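Local coordinates for protein carboxylase (Deinococcus radiodurans, PDB 5H80) that probably carries out the ATP-dependent carboxylation of biotin, as the biotin carboxylase domain of a single-chain bacterial carboxylase, at residues Val45-Gln57 with Glu329-Arg342. Sequence-based numbering, arbitrary orientation.
Sequences VRIERAVSALGWQ and EEWCGTDLVTAQLR. With EDO (1,2-ethanediol), chain G; EDO (1,2-ethanediol), chain E.
Arg-46 NH2 is gripped by two carboxylates, forming salt bridges to Glu-329 OE2 at 2.8 Å and Asp-335 OD1 at 2.9 Å. The Glu-329 oxygen uses its syn lone pair and lies near the guanidinium plane; the Asp-335 oxygen is met from above its carboxylate plane. Thr-338 N reaches this same OD1 from the opposite face in a nearly straight bond (167°), so Asp-335 caps helix 336-342 while it pairs with the arginine. With CG anti to the backbone N (chi1 -180°) and a bend at chi2, the Arg-46 chain runs beside Val-337, whose CG2 covers one guanidinium face. A methionine in place of Arg-46 would probably leave Glu-329 and Asp-335 without the cation between them, although Arg-403 also pairs with Glu-329.

Packing is tight in the buried centre, where helices 45-53 and 336-342 cross at -68° with their axes 8.8 Å apart at closest approach, consistent with the small side chain of Ala-50. Its CB fits among Val-337 CG1 (3.6 Å), Thr-338 CG2 and Leu-341 CD1 (3.7 Å). Toward the partly exposed rim the contacts are fewer: Leu-54 CD1 lies against Leu-341 CB and over one face of the Trp-56 ring, whose edge meets Leu-341 O, and Leu-54 CD2 rests on Arg-342 CD, while the Arg-342 guanidinium pairs with Glu-347. Helix 42-53, which follows the first strand of the parallel sheet and leads into a Schellman motif at Gly-55, thus joins the N-terminal biotin carboxylase region to the late part of the ATP-grasp family region, consistent with the interdomain packing of biotin carboxylases.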
loop_
_atom_site.group_PDB
_atom_site.type_symbol
_atom_site.label_atom_id
_atom_site.label_comp_id
_atom_site.label_asym_id
_atom_site.label_seq_id
_atom_site.Cartn_x
_atom_site.Cartn_y
_atom_site.Cartn_z
ATOM N N VAL A 45 4.786 -13.301 -10.380
ATOM C CA VAL A 45 3.600 -12.970 -9.460
ATOM C C VAL A 45 3.034 -11.533 -9.750
ATOM O O VAL A 45 1.758 -11.301 -9.913
ATOM C CB VAL A 45 4.059 -13.156 -7.979
ATOM C CG1 VAL A 45 3.035 -12.630 -7.001
ATOM C CG2 VAL A 45 4.313 -14.596 -7.488
ATOM N N ARG A 46 3.900 -10.564 -9.785
ATOM C CA ARG A 46 3.616 -9.233 -10.166
ATOM C C ARG A 46 2.762 -9.088 -11.453
ATOM O O ARG A 46 1.692 -8.397 -11.585
ATOM C CB ARG A 46 4.931 -8.454 -10.261
ATOM C CG ARG A 46 4.700 -6.968 -10.668
ATOM C CD ARG A 46 3.994 -6.058 -9.619
ATOM N NE ARG A 46 3.592 -4.720 -10.057
ATOM C CZ ARG A 46 2.359 -4.474 -10.503
ATOM N NH1 ARG A 46 1.512 -5.418 -10.813
ATOM N NH2 ARG A 46 1.979 -3.266 -10.764
ATOM N N ILE A 47 3.275 -9.725 -12.547
ATOM C CA ILE A 47 2.609 -9.788 -13.801
ATOM C C ILE A 47 1.221 -10.433 -13.699
ATOM O O ILE A 47 0.292 -9.892 -14.314
ATOM C CB ILE A 47 3.490 -10.347 -14.976
ATOM C CG1 ILE A 47 4.705 -9.483 -15.126
ATOM C CG2 ILE A 47 2.707 -10.399 -16.228
ATOM C CD1 ILE A 47 5.845 -10.117 -15.942
ATOM N N GLU A 48 1.064 -11.604 -13.062
ATOM C CA GLU A 48 -0.226 -12.282 -12.850
ATOM C C GLU A 48 -1.242 -11.361 -12.197
ATOM O O GLU A 48 -2.316 -11.229 -12.764
ATOM C CB GLU A 48 -0.091 -13.528 -11.973
ATOM C CG GLU A 48 0.714 -14.573 -12.718
ATOM C CD GLU A 48 1.274 -15.675 -11.838
ATOM O OE1 GLU A 48 1.301 -15.533 -10.631
ATOM O OE2 GLU A 48 1.772 -16.698 -12.387
ATOM N N ARG A 49 -0.762 -10.457 -11.331
ATOM C CA ARG A 49 -1.662 -9.501 -10.580
ATOM C C ARG A 49 -2.101 -8.373 -11.547
ATOM O O ARG A 49 -3.237 -8.082 -11.623
ATOM C CB ARG A 49 -1.024 -8.962 -9.328
ATOM C CG ARG A 49 -0.903 -9.925 -8.160
ATOM C CD ARG A 49 0.145 -9.602 -7.164
ATOM N NE ARG A 49 -0.013 -10.461 -6.015
ATOM C CZ ARG A 49 0.853 -10.518 -4.975
ATOM N NH1 ARG A 49 1.951 -9.729 -4.917
ATOM N NH2 ARG A 49 0.607 -11.395 -3.996
ATOM N N ALA A 50 -1.245 -7.855 -12.425
ATOM C CA ALA A 50 -1.627 -6.762 -13.415
ATOM C C ALA A 50 -2.615 -7.404 -14.513
ATOM O O ALA A 50 -3.620 -6.851 -14.896
ATOM C CB ALA A 50 -0.345 -6.308 -14.096
ATOM N N VAL A 51 -2.316 -8.624 -14.936
ATOM C CA VAL A 51 -3.173 -9.365 -15.877
ATOM C C VAL A 51 -4.572 -9.522 -15.317
ATOM O O VAL A 51 -5.548 -9.283 -16.067
ATOM C CB VAL A 51 -2.531 -10.687 -16.280
ATOM C CG1 VAL A 51 -3.444 -11.607 -17.142
ATOM C CG2 VAL A 51 -1.301 -10.361 -17.212
ATOM N N SER A 52 -4.662 -9.891 -14.090
ATOM C CA SER A 52 -5.970 -10.051 -13.381
ATOM C C SER A 52 -6.668 -8.719 -13.261
ATOM O O SER A 52 -7.921 -8.648 -13.516
ATOM C CB SER A 52 -5.868 -10.725 -12.038
ATOM O OG SER A 52 -5.511 -12.142 -12.105
ATOM N N ALA A 53 -5.920 -7.674 -12.880
ATOM C CA ALA A 53 -6.503 -6.292 -12.820
ATOM C C ALA A 53 -7.143 -5.867 -14.163
ATOM O O ALA A 53 -8.177 -5.170 -14.234
ATOM C CB ALA A 53 -5.517 -5.279 -12.371
ATOM N N LEU A 54 -6.554 -6.260 -15.311
ATOM C CA LEU A 54 -7.119 -5.967 -16.598
ATOM C C LEU A 54 -8.317 -6.846 -17.084
ATOM O O LEU A 54 -8.885 -6.548 -18.130
ATOM C CB LEU A 54 -5.951 -6.023 -17.608
ATOM C CG LEU A 54 -4.840 -4.979 -17.413
ATOM C CD1 LEU A 54 -3.666 -5.287 -18.391
ATOM C CD2 LEU A 54 -5.440 -3.594 -17.710
ATOM N N GLY A 55 -8.611 -7.910 -16.342
ATOM C CA GLY A 55 -9.570 -8.931 -16.718
ATOM C C GLY A 55 -9.094 -9.872 -17.830
ATOM O O GLY A 55 -9.924 -10.460 -18.582
ATOM N N TRP A 56 -7.767 -9.963 -18.015
ATOM C CA TRP A 56 -7.155 -10.876 -18.925
ATOM C C TRP A 56 -6.777 -12.150 -18.228
ATOM O O TRP A 56 -7.032 -12.328 -17.032
ATOM C CB TRP A 56 -5.914 -10.218 -19.539
ATOM C CG TRP A 56 -6.158 -8.808 -20.262
ATOM C CD1 TRP A 56 -7.361 -8.113 -20.460
ATOM C CD2 TRP A 56 -5.181 -8.045 -20.913
ATOM N NE1 TRP A 56 -7.146 -6.935 -21.170
ATOM C CE2 TRP A 56 -5.804 -6.844 -21.415
ATOM C CE3 TRP A 56 -3.808 -8.207 -21.106
ATOM C CZ2 TRP A 56 -5.109 -5.905 -22.121
ATOM C CZ3 TRP A 56 -3.103 -7.255 -21.768
ATOM C CH2 TRP A 56 -3.737 -6.112 -22.333
ATOM N N GLN A 57 -6.283 -13.098 -19.023
ATOM C CA GLN A 57 -5.859 -14.379 -18.497
ATOM C C GLN A 57 -4.398 -14.594 -18.550
ATOM O O GLN A 57 -3.783 -14.090 -19.452
ATOM C CB GLN A 57 -6.569 -15.544 -19.225
ATOM C CG GLN A 57 -8.073 -15.512 -18.976
ATOM C CD GLN A 57 -8.781 -16.447 -19.896
ATOM O OE1 GLN A 57 -8.240 -16.856 -20.953
ATOM N NE2 GLN A 57 -9.992 -16.798 -19.518
ATOM N N GLU A 329 5.961 3.316 -8.596
ATOM C CA GLU A 329 4.501 3.023 -8.436
ATOM C C GLU A 329 3.992 3.645 -7.148
ATOM O O GLU A 329 2.936 4.296 -7.161
ATOM C CB GLU A 329 4.294 1.472 -8.454
ATOM C CG GLU A 329 4.468 0.903 -9.871
ATOM C CD GLU A 329 3.921 -0.543 -9.999
ATOM O OE1 GLU A 329 3.902 -1.261 -8.987
ATOM O OE2 GLU A 329 3.490 -0.928 -11.079
ATOM N N GLU A 330 4.606 3.407 -6.025
ATOM C CA GLU A 330 4.035 3.855 -4.747
ATOM C C GLU A 330 4.227 5.388 -4.566
ATOM O O GLU A 330 3.300 6.080 -4.001
ATOM C CB GLU A 330 4.630 3.023 -3.621
ATOM C CG GLU A 330 4.305 1.520 -3.534
ATOM C CD GLU A 330 2.912 1.263 -3.614
ATOM O OE1 GLU A 330 2.148 1.866 -2.795
ATOM O OE2 GLU A 330 2.484 0.599 -4.527
ATOM N N TRP A 331 5.395 5.927 -4.918
ATOM C CA TRP A 331 5.580 7.369 -4.944
ATOM C C TRP A 331 4.539 8.088 -5.831
ATOM O O TRP A 331 3.903 9.083 -5.368
ATOM C CB TRP A 331 7.021 7.733 -5.352
ATOM C CG TRP A 331 7.309 9.181 -5.385
ATOM C CD1 TRP A 331 6.844 10.186 -4.491
ATOM C CD2 TRP A 331 8.085 9.825 -6.332
ATOM N NE1 TRP A 331 7.349 11.390 -4.851
ATOM C CE2 TRP A 331 8.165 11.201 -5.961
ATOM C CE3 TRP A 331 8.872 9.369 -7.437
ATOM C CZ2 TRP A 331 8.930 12.115 -6.657
ATOM C CZ3 TRP A 331 9.557 10.281 -8.157
ATOM C CH2 TRP A 331 9.598 11.692 -7.779
ATOM N N CYS A 332 4.367 7.664 -7.092
ATOM C CA CYS A 332 3.586 8.361 -8.107
ATOM C C CYS A 332 2.088 8.000 -8.014
ATOM O O CYS A 332 1.256 8.695 -8.582
ATOM C CB CYS A 332 4.114 8.081 -9.504
ATOM S SG CYS A 332 5.784 8.765 -9.823
ATOM N N GLY A 333 1.731 6.880 -7.358
ATOM C CA GLY A 333 0.378 6.317 -7.385
ATOM C C GLY A 333 -0.043 5.920 -8.762
ATOM O O GLY A 333 -0.910 6.578 -9.380
ATOM N N THR A 334 0.718 4.964 -9.346
ATOM C CA THR A 334 0.469 4.549 -10.696
ATOM C C THR A 334 0.784 3.037 -10.698
ATOM O O THR A 334 1.713 2.605 -9.977
ATOM C CB THR A 334 1.376 5.334 -11.714
ATOM O OG1 THR A 334 0.917 5.171 -13.022
ATOM C CG2 THR A 334 2.825 4.928 -11.834
ATOM N N ASP A 335 0.063 2.312 -11.517
ATOM C CA ASP A 335 0.365 0.903 -11.841
ATOM C C ASP A 335 1.137 0.818 -13.224
ATOM O O ASP A 335 0.488 0.960 -14.353
ATOM C CB ASP A 335 -0.899 0.141 -11.931
ATOM C CG ASP A 335 -0.715 -1.374 -12.025
ATOM O OD1 ASP A 335 0.328 -1.839 -12.655
ATOM O OD2 ASP A 335 -1.546 -2.143 -11.444
ATOM N N LEU A 336 2.425 0.701 -13.108
ATOM C CA LEU A 336 3.291 0.545 -14.317
ATOM C C LEU A 336 3.047 -0.687 -15.097
ATOM O O LEU A 336 3.247 -0.646 -16.360
ATOM C CB LEU A 336 4.769 0.724 -14.016
ATOM C CG LEU A 336 5.177 2.182 -13.653
ATOM C CD1 LEU A 336 6.510 2.325 -12.976
ATOM C CD2 LEU A 336 4.974 3.113 -14.844
ATOM N N VAL A 337 2.671 -1.798 -14.433
ATOM C CA VAL A 337 2.634 -3.070 -15.231
ATOM C C VAL A 337 1.327 -3.177 -16.027
ATOM O O VAL A 337 1.236 -3.674 -17.179
ATOM C CB VAL A 337 2.939 -4.291 -14.366
ATOM C CG1 VAL A 337 2.979 -5.600 -15.209
ATOM C CG2 VAL A 337 4.245 -4.066 -13.555
ATOM N N THR A 338 0.152 -2.802 -15.424
ATOM C CA THR A 338 -1.070 -2.727 -16.277
ATOM C C THR A 338 -0.885 -1.751 -17.470
ATOM O O THR A 338 -1.255 -2.070 -18.603
ATOM C CB THR A 338 -2.299 -2.300 -15.441
ATOM O OG1 THR A 338 -2.036 -1.042 -14.770
ATOM C CG2 THR A 338 -2.572 -3.362 -14.488
ATOM N N ALA A 339 -0.198 -0.595 -17.241
ATOM C CA ALA A 339 0.128 0.420 -18.287
ATOM C C ALA A 339 1.015 -0.260 -19.391
ATOM O O ALA A 339 0.691 -0.181 -20.583
ATOM C CB ALA A 339 0.808 1.631 -17.754
ATOM N N GLN A 340 2.011 -0.969 -18.931
ATOM C CA GLN A 340 2.933 -1.668 -19.830
ATOM C C GLN A 340 2.193 -2.686 -20.762
ATOM O O GLN A 340 2.342 -2.589 -22.018
ATOM C CB GLN A 340 3.971 -2.375 -19.050
ATOM C CG GLN A 340 5.098 -3.016 -19.903
ATOM C CD GLN A 340 5.952 -3.952 -19.080
ATOM O OE1 GLN A 340 5.565 -4.494 -18.032
ATOM N NE2 GLN A 340 7.223 -4.114 -19.535
ATOM N N LEU A 341 1.329 -3.494 -20.204
ATOM C CA LEU A 341 0.498 -4.465 -20.896
ATOM C C LEU A 341 -0.431 -3.790 -21.923
ATOM O O LEU A 341 -0.531 -4.235 -23.066
ATOM C CB LEU A 341 -0.333 -5.273 -19.928
ATOM C CG LEU A 341 0.423 -6.370 -19.105
ATOM C CD1 LEU A 341 -0.332 -6.759 -17.802
ATOM C CD2 LEU A 341 0.610 -7.570 -20.094
ATOM N N ARG A 342 -1.114 -2.718 -21.526
ATOM C CA ARG A 342 -1.995 -1.975 -22.365
ATOM C C ARG A 342 -1.256 -1.260 -23.503
ATOM O O ARG A 342 -1.807 -1.230 -24.648
ATOM C CB ARG A 342 -2.976 -1.044 -21.613
ATOM C CG ARG A 342 -3.823 -1.804 -20.559
ATOM C CD ARG A 342 -4.601 -0.801 -19.749
ATOM N NE ARG A 342 -5.586 -0.091 -20.537
ATOM C CZ ARG A 342 -6.706 0.442 -20.057
ATOM N NH1 ARG A 342 -7.556 0.991 -20.899
ATOM N NH2 ARG A 342 -6.990 0.475 -18.737
HETATM C C1 EDO G . 0.372 -0.142 -7.002
HETATM O O1 EDO G . 0.551 1.132 -6.355
HETATM C C2 EDO G . -0.097 -0.069 -8.420
HETATM O O2 EDO G . -1.292 0.732 -8.308
HETATM C C1 EDO E . -10.977 -8.300 -22.470
HETATM O O1 EDO E . -11.246 -9.386 -21.573
HETATM C C2 EDO E . -10.783 -7.054 -21.585
HETATM O O2 EDO E . -10.587 -5.884 -22.402
HETATM O O HOH W 1 -1.223 -4.603 -10.919
#